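Side-chain contacts in peptidoglycan D,D-transpeptidase PbpA (Mycobacterium tuberculosis, PDB 3UN7), which probably cross-links peptidoglycan in the mycobacterial cell wall as a penicillin-binding D,D-transpeptidase, and is probably needed for the regulation of cell length: residues G131-L136 with R451-A456; D119-G124 with V429-G434; D267-M272 with G304-G309. All coordinates share one frame; numbering follows the deposited sequence.

Contact 1 (G131-L136 with R451-A456); sequences GAVVAL and RAVIEA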
ATOM      1  N   GLY A 131       4.718  -7.843   6.385  1.00 30.86           N
ATOM      2  CA  GLY A 131       3.636  -7.058   5.762  1.00 29.73           C
ATOM      3  C   GLY A 131       4.156  -5.902   4.954  1.00 28.84           C
ATOM      4  O   GLY A 131       5.239  -6.001   4.340  1.00 28.80           O
ATOM      5  N   ALA A 132       3.390  -4.809   4.937  1.00 27.53           N
ATOM      6  CA  ALA A 132       3.709  -3.658   4.107  1.00 27.00           C
ATOM      7  C   ALA A 132       3.168  -2.357   4.674  1.00 26.79           C
ATOM      8  O   ALA A 132       2.214  -2.352   5.465  1.00 27.36           O
ATOM      9  CB  ALA A 132       3.219  -3.872   2.660  1.00 26.07           C
ATOM     10  N   VAL A 133       3.817  -1.259   4.292  1.00 26.65           N
ATOM     11  CA  VAL A 133       3.340   0.075   4.590  1.00 26.02           C
ATOM     12  C   VAL A 133       3.423   0.927   3.323  1.00 26.51           C
ATOM     13  O   VAL A 133       4.434   0.917   2.613  1.00 26.61           O
ATOM     14  CB  VAL A 133       4.171   0.763   5.714  1.00 27.29           C
ATOM     15  CG1 VAL A 133       3.716   2.210   5.917  1.00 25.89           C
ATOM     16  CG2 VAL A 133       4.090  -0.029   7.029  1.00 25.77           C
ATOM     17  N   VAL A 134       2.362   1.668   3.042  1.00 26.03           N
ATOM     18  CA  VAL A 134       2.342   2.561   1.892  1.00 26.23           C
ATOM     19  C   VAL A 134       1.877   3.910   2.388  1.00 26.74           C
ATOM     20  O   VAL A 134       0.920   3.997   3.180  1.00 26.92           O
ATOM     21  CB  VAL A 134       1.372   2.077   0.767  1.00 26.48           C
ATOM     22  CG1 VAL A 134       1.301   3.111  -0.359  1.00 25.91           C
ATOM     23  CG2 VAL A 134       1.820   0.733   0.206  1.00 27.22           C
ATOM     24  N   ALA A 135       2.543   4.960   1.920  1.00 26.19           N
ATOM     25  CA  ALA A 135       2.119   6.316   2.181  1.00 26.05           C
ATOM     26  C   ALA A 135       2.002   7.052   0.852  1.00 26.73           C
ATOM     27  O   ALA A 135       2.866   6.948  -0.025  1.00 25.81           O
ATOM     28  CB  ALA A 135       3.088   7.032   3.141  1.00 26.46           C
ATOM     29  N   LEU A 136       0.901   7.771   0.709  1.00 26.58           N
ATOM     30  CA  LEU A 136       0.586   8.489  -0.521  1.00 28.26           C
ATOM     31  C   LEU A 136       0.271   9.924  -0.168  1.00 28.86           C
ATOM     32  O   LEU A 136      -0.224  10.214   0.930  1.00 29.81           O
ATOM     33  CB  LEU A 136      -0.639   7.873  -1.219  1.00 27.39           C
ATOM     34  CG  LEU A 136      -0.586   6.398  -1.651  1.00 27.18           C
ATOM     35  CD1 LEU A 136      -1.910   5.982  -2.285  1.00 26.81           C
ATOM     36  CD2 LEU A 136       0.573   6.148  -2.641  1.00 26.01           C
ATOM     37  N   ARG A 451       0.113   5.524  12.554  1.00 30.14           N
ATOM     38  CA  ARG A 451       0.252   6.823  13.192  1.00 31.47           C
ATOM     39  C   ARG A 451       1.695   7.315  13.217  1.00 31.27           C
ATOM     40  O   ARG A 451       1.922   8.505  13.023  1.00 31.92           O
ATOM     41  CB  ARG A 451      -0.374   6.837  14.591  1.00 32.73           C
ATOM     42  CG  ARG A 451      -1.862   6.529  14.568  1.00 31.90           C
ATOM     43  CD  ARG A 451      -2.531   6.834  15.903  1.00 34.68           C
ATOM     44  NE  ARG A 451      -3.908   6.369  15.840  1.00 33.79           N
ATOM     45  CZ  ARG A 451      -4.340   5.240  16.387  1.00 35.04           C
ATOM     46  NH1 ARG A 451      -3.507   4.477  17.092  1.00 33.19           N
ATOM     47  NH2 ARG A 451      -5.612   4.885  16.240  1.00 34.90           N
ATOM     48  N   ALA A 452       2.663   6.411  13.422  1.00 31.28           N
ATOM     49  CA  ALA A 452       4.094   6.801  13.354  1.00 32.04           C
ATOM     50  C   ALA A 452       4.461   7.285  11.952  1.00 31.28           C
ATOM     51  O   ALA A 452       5.323   8.157  11.778  1.00 30.93           O
ATOM     52  CB  ALA A 452       4.999   5.631  13.739  1.00 32.27           C
ATOM     53  N   VAL A 453       3.829   6.683  10.947  1.00 30.27           N
ATOM     54  CA  VAL A 453       4.085   7.037   9.552  1.00 30.20           C
ATOM     55  C   VAL A 453       3.488   8.407   9.240  1.00 30.62           C
ATOM     56  O   VAL A 453       4.149   9.257   8.622  1.00 30.51           O
ATOM     57  CB  VAL A 453       3.571   5.940   8.583  1.00 29.29           C
ATOM     58  CG1 VAL A 453       3.649   6.397   7.157  1.00 29.08           C
ATOM     59  CG2 VAL A 453       4.393   4.679   8.757  1.00 28.74           C
ATOM     60  N   ILE A 454       2.249   8.619   9.686  1.00 30.73           N
ATOM     61  CA  ILE A 454       1.584   9.915   9.573  1.00 31.55           C
ATOM     62  C   ILE A 454       2.366  11.013  10.304  1.00 32.94           C
ATOM     63  O   ILE A 454       2.563  12.105   9.764  1.00 32.90           O
ATOM     64  CB  ILE A 454       0.119   9.847  10.083  1.00 31.41           C
ATOM     65  CG1 ILE A 454      -0.701   8.961   9.149  1.00 29.67           C
ATOM     66  CG2 ILE A 454      -0.480  11.262  10.176  1.00 32.48           C
ATOM     67  CD1 ILE A 454      -2.061   8.488   9.710  1.00 31.67           C
ATOM     68  N   GLU A 455       2.823  10.711  11.517  1.00 34.33           N
ATOM     69  CA  GLU A 455       3.592  11.675  12.308  1.00 36.63           C
ATOM     70  C   GLU A 455       4.828  12.108  11.528  1.00 36.36           C
ATOM     71  O   GLU A 455       5.108  13.302  11.433  1.00 36.89           O
ATOM     72  CB  GLU A 455       3.990  11.086  13.661  1.00 37.13           C
ATOM     73  CG  GLU A 455       4.699  12.080  14.598  1.00 39.23           C
ATOM     74  CD  GLU A 455       4.774  11.580  16.036  1.00 42.41           C
ATOM     75  OE1 GLU A 455       3.995  10.654  16.397  1.00 45.79           O
ATOM     76  OE2 GLU A 455       5.599  12.124  16.814  1.00 46.84           O
ATOM     77  N   ALA A 456       5.537  11.136  10.955  1.00 35.71           N
ATOM     78  CA  ALA A 456       6.750  11.403  10.175  1.00 35.92           C
ATOM     79  C   ALA A 456       6.435  12.281   8.968  1.00 35.98           C
ATOM     80  O   ALA A 456       7.168  13.236   8.671  1.00 36.39           O
ATOM     81  CB  ALA A 456       7.396  10.102   9.737  1.00 35.03           C
TER
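Val133, Ala135 and Val453 bring no flat group to the contact; methyls meet methyls, with no ring or amide face and no hydrogen bond across the two segments. Val453 comes down from helix 446-458 and forks over the strand. Its CG2 lies 3.8 Å from CG1 of Val133, while CG1, placed anti to the backbone N (chi1 171°), reaches CB of Ala135 at 4.1 Å. The two valines point past one another, their methyls meeting from the side. Alternation of the strand makes the fork possible: Val133 and Ala135, two residues apart, both direct their side chains at the helix, while Val134 between them points to the other face, where it touches Leu146 and Ala184. This is helix-on-sheet packing in the transpeptidase domain, where the C-terminal helix 446-458 covers one face of a five-stranded antiparallel sheet through its neighbouring strands 131-136 and 425-431. Val427 of the latter touches both Ala135 and Val453, as does Ile113 from helix 111-123, which shares this face. On another side of the helix, Arg451 forms a salt bridge from NE to OE2 of Glu378 and a hydrogen bond from NH1 to O of Lys384.

Contact 2 (D119-G124 with V429-G434); sequences DAMQQG and VLVENG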
ATOM      1  N   ASP A 119      11.022   1.294  10.412  1.00 31.79           N
ATOM      2  CA  ASP A 119      11.351   1.144  11.831  1.00 32.64           C
ATOM      3  C   ASP A 119      10.147   0.616  12.596  1.00 33.24           C
ATOM      4  O   ASP A 119      10.278  -0.288  13.428  1.00 33.86           O
ATOM      5  CB  ASP A 119      11.801   2.466  12.459  1.00 33.54           C
ATOM      6  CG  ASP A 119      13.169   2.928  11.981  1.00 34.65           C
ATOM      7  OD1 ASP A 119      13.908   2.118  11.379  1.00 33.31           O
ATOM      8  OD2 ASP A 119      13.506   4.114  12.235  1.00 34.89           O
ATOM      9  N   ALA A 120       8.972   1.188  12.331  1.00 32.57           N
ATOM     10  CA  ALA A 120       7.748   0.759  13.016  1.00 33.15           C
ATOM     11  C   ALA A 120       7.417  -0.710  12.733  1.00 33.07           C
ATOM     12  O   ALA A 120       7.026  -1.444  13.640  1.00 33.79           O
ATOM     13  CB  ALA A 120       6.583   1.650  12.652  1.00 32.75           C
ATOM     14  N   MET A 121       7.598  -1.139  11.486  1.00 32.00           N
ATOM     15  CA  MET A 121       7.389  -2.538  11.113  1.00 32.09           C
ATOM     16  C   MET A 121       8.402  -3.463  11.790  1.00 32.93           C
ATOM     17  O   MET A 121       8.066  -4.590  12.168  1.00 33.87           O
ATOM     18  CB  MET A 121       7.450  -2.709   9.588  1.00 31.28           C
ATOM     19  CG  MET A 121       6.208  -2.200   8.842  1.00 31.65           C
ATOM     20  SD  MET A 121       4.683  -3.099   9.250  1.00 33.15           S
ATOM     21  CE  MET A 121       4.915  -4.579   8.278  1.00 34.47           C
ATOM     22  N   GLN A 122       9.639  -2.996  11.958  1.00 32.77           N
ATOM     23  CA  GLN A 122      10.666  -3.831  12.595  1.00 33.59           C
ATOM     24  C   GLN A 122      10.454  -4.042  14.104  1.00 35.35           C
ATOM     25  O   GLN A 122      10.919  -5.023  14.658  1.00 34.86           O
ATOM     26  CB  GLN A 122      12.077  -3.280  12.310  1.00 33.91           C
ATOM     27  CG  GLN A 122      12.399  -3.239  10.808  1.00 31.22           C
ATOM     28  CD  GLN A 122      11.863  -4.459  10.094  1.00 32.01           C
ATOM     29  OE1 GLN A 122      12.281  -5.584  10.367  1.00 33.30           O
ATOM     30  NE2 GLN A 122      10.897  -4.251   9.201  1.00 31.40           N
ATOM     31  N   GLN A 123       9.738  -3.123  14.741  1.00 36.50           N
ATOM     32  CA  GLN A 123       9.528  -3.148  16.192  1.00 39.35           C
ATOM     33  C   GLN A 123       8.079  -3.408  16.613  1.00 39.07           C
ATOM     34  O   GLN A 123       7.795  -3.601  17.802  1.00 40.36           O
ATOM     35  CB  GLN A 123      10.021  -1.825  16.793  1.00 40.09           C
ATOM     36  CG  GLN A 123      11.520  -1.617  16.597  1.00 44.95           C
ATOM     37  CD  GLN A 123      11.892  -0.193  16.195  1.00 49.19           C
ATOM     38  OE1 GLN A 123      11.610   0.768  16.926  1.00 51.19           O
ATOM     39  NE2 GLN A 123      12.553  -0.053  15.029  1.00 48.15           N
ATOM     40  N   GLY A 124       7.171  -3.441  15.643  1.00 38.29           N
ATOM     41  CA  GLY A 124       5.740  -3.372  15.913  1.00 38.22           C
ATOM     42  C   GLY A 124       5.011  -4.661  16.244  1.00 39.06           C
ATOM     43  O   GLY A 124       3.823  -4.632  16.546  1.00 38.96           O
ATOM     44  N   VAL A 429      -1.409   0.175   6.289  1.00 27.88           N
ATOM     45  CA  VAL A 429      -0.511  -0.735   6.995  1.00 27.72           C
ATOM     46  C   VAL A 429      -1.162  -2.087   6.922  1.00 27.95           C
ATOM     47  O   VAL A 429      -2.349  -2.245   7.265  1.00 28.42           O
ATOM     48  CB  VAL A 429      -0.341  -0.331   8.464  1.00 28.32           C
ATOM     49  CG1 VAL A 429       0.547  -1.329   9.221  1.00 27.78           C
ATOM     50  CG2 VAL A 429       0.200   1.077   8.566  1.00 27.14           C
ATOM     51  N   LEU A 430      -0.412  -3.061   6.429  1.00 27.71           N
ATOM     52  CA  LEU A 430      -0.822  -4.447   6.570  1.00 28.72           C
ATOM     53  C   LEU A 430       0.202  -5.199   7.415  1.00 29.53           C
ATOM     54  O   LEU A 430       1.390  -5.243   7.061  1.00 29.43           O
ATOM     55  CB  LEU A 430      -0.995  -5.123   5.203  1.00 28.33           C
ATOM     56  CG  LEU A 430      -1.090  -6.646   5.365  1.00 30.31           C
ATOM     57  CD1 LEU A 430      -2.513  -7.102   5.708  1.00 28.37           C
ATOM     58  CD2 LEU A 430      -0.558  -7.294   4.123  1.00 31.40           C
ATOM     59  N   VAL A 431      -0.257  -5.762   8.543  1.00 30.15           N
ATOM     60  CA  VAL A 431       0.560  -6.646   9.355  1.00 30.58           C
ATOM     61  C   VAL A 431       0.016  -8.056   9.190  1.00 31.68           C
ATOM     62  O   VAL A 431      -1.074  -8.377   9.692  1.00 31.46           O
ATOM     63  CB  VAL A 431       0.536  -6.281  10.870  1.00 31.36           C
ATOM     64  CG1 VAL A 431       1.372  -7.271  11.644  1.00 31.41           C
ATOM     65  CG2 VAL A 431       1.049  -4.854  11.100  1.00 29.76           C
ATOM     66  N   GLU A 432       0.761  -8.883   8.464  1.00 31.71           N
ATOM     67  CA  GLU A 432       0.363 -10.270   8.241  1.00 32.95           C
ATOM     68  C   GLU A 432       0.326 -11.035   9.571  1.00 34.36           C
ATOM     69  O   GLU A 432       1.272 -10.970  10.366  1.00 34.30           O
ATOM     70  CB  GLU A 432       1.315 -10.945   7.252  1.00 33.05           C
ATOM     71  CG  GLU A 432       1.264 -10.329   5.858  1.00 33.16           C
ATOM     72  CD  GLU A 432       1.937 -11.183   4.804  1.00 34.08           C
ATOM     73  OE1 GLU A 432       1.810 -12.424   4.854  1.00 37.20           O
ATOM     74  OE2 GLU A 432       2.579 -10.599   3.908  1.00 33.91           O
ATOM     75  N   ASN A 433      -0.782 -11.737   9.798  1.00 35.41           N
ATOM     76  CA  ASN A 433      -1.020 -12.501  11.029  1.00 36.87           C
ATOM     77  C   ASN A 433      -0.950 -11.637  12.296  1.00 37.14           C
ATOM     78  O   ASN A 433      -0.677 -12.138  13.376  1.00 37.68           O
ATOM     79  CB  ASN A 433      -0.068 -13.703  11.118  1.00 38.15           C
ATOM     80  CG  ASN A 433      -0.392 -14.785  10.089  1.00 40.56           C
ATOM     81  OD1 ASN A 433      -0.548 -14.498   8.913  1.00 43.33           O
ATOM     82  ND2 ASN A 433      -0.499 -16.033  10.539  1.00 44.35           N
ATOM     83  N   GLY A 434      -1.208 -10.344  12.143  1.00 36.46           N
ATOM     84  CA  GLY A 434      -1.008  -9.374  13.217  1.00 37.23           C
ATOM     85  C   GLY A 434      -2.258  -9.151  14.055  1.00 38.70           C
ATOM     86  O   GLY A 434      -2.233  -8.373  15.020  1.00 37.84           O
TER
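Met121 carries the contact from the helix side, laying its thioether against three consecutive residues of the strand. SD stands 4.4 Å from CG2 of Val431 and 4.5 Å from CG1 of Val429, loose apolar contacts with the two valines whose side chains point to the helix. CE goes further, onto the backbone, and comes within 3.8 Å of O of Leu430. The side chain gets there by bending at both chi2 (-64°) and chi3 (-78°), which carries the sulfur and methyl to the strand although CB itself leaves the helix at an angle to it. Here helix 111-123 lies over the five-stranded antiparallel sheet of the transpeptidase domain; residues 119-123 run nearly along residues 429-431, their axes at 21° and 10.8 Å apart at closest approach. In the next shell, Ile449 of helix 446-458 touches Met121, Val429 and Val431 and borders the same apolar patch. Leu430 sends its side chain to the other face, against Tyr189 and Trp413 and about 11 Å from that of Ser193, the probable acyl-ester nucleophile. Beyond Val431 the chain reverses in a type II turn closed by Gly434 N to Val431 O, 3.1 Å; within it, Glu432 OE2 holds a salt bridge to Arg183 and a hydrogen bond to Tyr189 OH.

Contact 3 (D267-M272 with G304-G309); sequences DALRSM and GMTSIG
Leu269 swings CG away from its backbone N (chi1 -162°) and then turns at chi2, which delivers CD2 to the end of helix 300-306. There it meets two neighbouring residues at once. Thr306, with chi1 -64°, puts CG2 forward and keeps OG1 beside its own backbone N; the methyl lies 3.8 Å from CD2 of Leu269, the two side chains passing one another. CD2 of Leu269 is equally 3.8 Å from OG of Ser307, a van der Waals contact with an oxygen that is already engaged. The contact packs helix 266-275 against the C-terminal end of helix 300-306, which closes in a Schellman motif with Gly309 at positive phi, Gly309 N bonded to Thr306 O at 2.9 Å and Gln310 N to Met305 O. This end of the helix lies close to the catalytic region: Gly309 shares a backbone hydrogen bond with Gly192, next to the probable nucleophile Ser193, and Ser307 O accepts from Thr199 OG1. On helix 266-275, Arg270 NH2 makes a salt bridge with Asp267 OD1, 3.0 Å away at the guanidinium edge and in its plane. Both hydroxyls turn back to carbonyls of helix 300-306, Thr306 OG1 to Ala302 O and Ser307 OG to Leu303 O; with each bonded this way, the leucine methyl packs on the Thr306 methyl and can lie beside Ser307 OG at little polar cost.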
ATOM      1  N   ASP A 267     -24.323  -5.937  -7.669  1.00 44.42           N
ATOM      2  CA  ASP A 267     -24.027  -5.004  -8.775  1.00 44.85           C
ATOM      3  C   ASP A 267     -23.453  -3.687  -8.252  1.00 43.44           C
ATOM      4  O   ASP A 267     -22.443  -3.196  -8.762  1.00 42.67           O
ATOM      5  CB  ASP A 267     -25.273  -4.708  -9.608  1.00 46.24           C
ATOM      6  CG  ASP A 267     -25.714  -5.890 -10.474  1.00 49.76           C
ATOM      7  OD1 ASP A 267     -24.889  -6.786 -10.777  1.00 52.65           O
ATOM      8  OD2 ASP A 267     -26.902  -5.906 -10.864  1.00 53.46           O
ATOM      9  N   ALA A 268     -24.109  -3.120  -7.239  1.00 42.96           N
ATOM     10  CA  ALA A 268     -23.673  -1.859  -6.635  1.00 42.17           C
ATOM     11  C   ALA A 268     -22.304  -1.972  -5.967  1.00 41.19           C
ATOM     12  O   ALA A 268     -21.496  -1.045  -6.037  1.00 40.72           O
ATOM     13  CB  ALA A 268     -24.723  -1.341  -5.651  1.00 42.08           C
ATOM     14  N   LEU A 269     -22.033  -3.114  -5.338  1.00 41.06           N
ATOM     15  CA  LEU A 269     -20.746  -3.314  -4.660  1.00 40.44           C
ATOM     16  C   LEU A 269     -19.607  -3.439  -5.681  1.00 39.97           C
ATOM     17  O   LEU A 269     -18.555  -2.815  -5.523  1.00 38.81           O
ATOM     18  CB  LEU A 269     -20.810  -4.508  -3.687  1.00 40.16           C
ATOM     19  CG  LEU A 269     -19.747  -4.652  -2.586  1.00 40.85           C
ATOM     20  CD1 LEU A 269     -19.494  -3.361  -1.785  1.00 39.62           C
ATOM     21  CD2 LEU A 269     -20.146  -5.772  -1.651  1.00 41.03           C
ATOM     22  N   ARG A 270     -19.845  -4.223  -6.736  1.00 40.55           N
ATOM     23  CA  ARG A 270     -18.930  -4.364  -7.880  1.00 40.94           C
ATOM     24  C   ARG A 270     -18.604  -3.023  -8.528  1.00 40.07           C
ATOM     25  O   ARG A 270     -17.453  -2.766  -8.899  1.00 39.84           O
ATOM     26  CB  ARG A 270     -19.560  -5.256  -8.969  1.00 42.01           C
ATOM     27  CG  ARG A 270     -19.739  -6.727  -8.604  1.00 43.57           C
ATOM     28  CD  ARG A 270     -20.168  -7.585  -9.827  1.00 44.51           C
ATOM     29  NE  ARG A 270     -20.523  -8.948  -9.419  1.00 46.86           N
ATOM     30  CZ  ARG A 270     -21.751  -9.470  -9.455  1.00 48.94           C
ATOM     31  NH1 ARG A 270     -21.950 -10.719  -9.035  1.00 48.75           N
ATOM     32  NH2 ARG A 270     -22.782  -8.764  -9.916  1.00 49.29           N
ATOM     33  N   SER A 271     -19.638  -2.202  -8.697  1.00 40.00           N
ATOM     34  CA  SER A 271     -19.520  -0.884  -9.296  1.00 40.00           C
ATOM     35  C   SER A 271     -18.698   0.060  -8.432  1.00 38.86           C
ATOM     36  O   SER A 271     -17.855   0.800  -8.948  1.00 38.67           O
ATOM     37  CB  SER A 271     -20.908  -0.285  -9.541  1.00 41.48           C
ATOM     38  OG  SER A 271     -20.799   1.058 -10.011  1.00 43.23           O
ATOM     39  N   MET A 272     -18.934   0.034  -7.122  1.00 37.96           N
ATOM     40  CA  MET A 272     -18.164   0.885  -6.204  1.00 37.12           C
ATOM     41  C   MET A 272     -16.716   0.418  -6.082  1.00 36.92           C
ATOM     42  O   MET A 272     -15.794   1.235  -6.076  1.00 36.57           O
ATOM     43  CB  MET A 272     -18.827   1.000  -4.827  1.00 36.54           C
ATOM     44  CG  MET A 272     -18.182   2.072  -3.936  1.00 35.71           C
ATOM     45  SD  MET A 272     -18.172   3.718  -4.699  1.00 36.27           S
ATOM     46  CE  MET A 272     -19.921   4.066  -4.804  1.00 34.73           C
ATOM     47  N   GLY A 304     -22.547 -11.601   1.187  1.00 41.80           N
ATOM     48  CA  GLY A 304     -22.443 -11.345   2.625  1.00 41.67           C
ATOM     49  C   GLY A 304     -20.993 -11.240   3.075  1.00 41.28           C
ATOM     50  O   GLY A 304     -20.619 -10.289   3.758  1.00 40.31           O
ATOM     51  N   MET A 305     -20.185 -12.226   2.685  1.00 41.79           N
ATOM     52  CA  MET A 305     -18.773 -12.300   3.059  1.00 42.28           C
ATOM     53  C   MET A 305     -17.938 -11.205   2.382  1.00 40.17           C
ATOM     54  O   MET A 305     -17.005 -10.672   2.984  1.00 39.93           O
ATOM     55  CB  MET A 305     -18.205 -13.686   2.718  1.00 42.40           C
ATOM     56  CG  MET A 305     -18.655 -14.826   3.650  1.00 44.87           C
ATOM     57  SD  MET A 305     -17.877 -16.430   3.226  1.00 49.44           S
ATOM     58  CE  MET A 305     -16.125 -15.976   3.368  1.00 47.40           C
ATOM     59  N   THR A 306     -18.280 -10.879   1.135  1.00 39.27           N
ATOM     60  CA  THR A 306     -17.615  -9.813   0.379  1.00 37.63           C
ATOM     61  C   THR A 306     -17.770  -8.453   1.047  1.00 36.87           C
ATOM     62  O   THR A 306     -16.844  -7.629   1.018  1.00 35.80           O
ATOM     63  CB  THR A 306     -18.128  -9.754  -1.086  1.00 38.38           C
ATOM     64  OG1 THR A 306     -17.781 -10.973  -1.762  1.00 37.55           O
ATOM     65  CG2 THR A 306     -17.520  -8.560  -1.855  1.00 36.18           C
ATOM     66  N   SER A 307     -18.933  -8.242   1.669  1.00 36.97           N
ATOM     67  CA  SER A 307     -19.324  -6.952   2.239  1.00 36.61           C
ATOM     68  C   SER A 307     -18.482  -6.571   3.438  1.00 36.12           C
ATOM     69  O   SER A 307     -18.408  -5.395   3.790  1.00 36.19           O
ATOM     70  CB  SER A 307     -20.808  -6.973   2.634  1.00 36.88           C
ATOM     71  OG  SER A 307     -21.618  -7.208   1.498  1.00 38.02           O
ATOM     72  N   ILE A 308     -17.864  -7.572   4.064  1.00 36.37           N
ATOM     73  CA  ILE A 308     -16.894  -7.356   5.157  1.00 35.22           C
ATOM     74  C   ILE A 308     -15.481  -7.774   4.731  1.00 34.61           C
ATOM     75  O   ILE A 308     -14.646  -8.156   5.557  1.00 34.24           O
ATOM     76  CB  ILE A 308     -17.331  -8.054   6.460  1.00 35.66           C
ATOM     77  CG1 ILE A 308     -17.554  -9.561   6.227  1.00 36.75           C
ATOM     78  CG2 ILE A 308     -18.592  -7.375   7.024  1.00 34.84           C
ATOM     79  CD1 ILE A 308     -17.868 -10.366   7.515  1.00 37.97           C
ATOM     80  N   GLY A 309     -15.243  -7.696   3.427  1.00 34.47           N
ATOM     81  CA  GLY A 309     -13.922  -7.821   2.834  1.00 34.56           C
ATOM     82  C   GLY A 309     -13.320  -9.208   2.840  1.00 35.42           C
ATOM     83  O   GLY A 309     -12.099  -9.351   2.835  1.00 35.12           O
TER

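How the contacts relate
From the N terminus, helix 111-123 opens contact 2 and strand 131-136, next in the chain, opens contact 1. Some 300 residues later strand 425-431 closes contact 2, and the following helix 446-458 closes contact 1, so the two loops cross. They also touch: Met121 CG packs 3.5 Å from Val133 CG2, and the strands are neighbours in the sheet, with a probable hydrogen bond between Ala132 O and Leu430 N. Together they tie two helices to one face of the antiparallel sheet. Contact 3 closes a much shorter loop, nested inside both others, and joins two helices in a separate helical part of the transpeptidase domain; its centre lies about 27 Å from each of theirs.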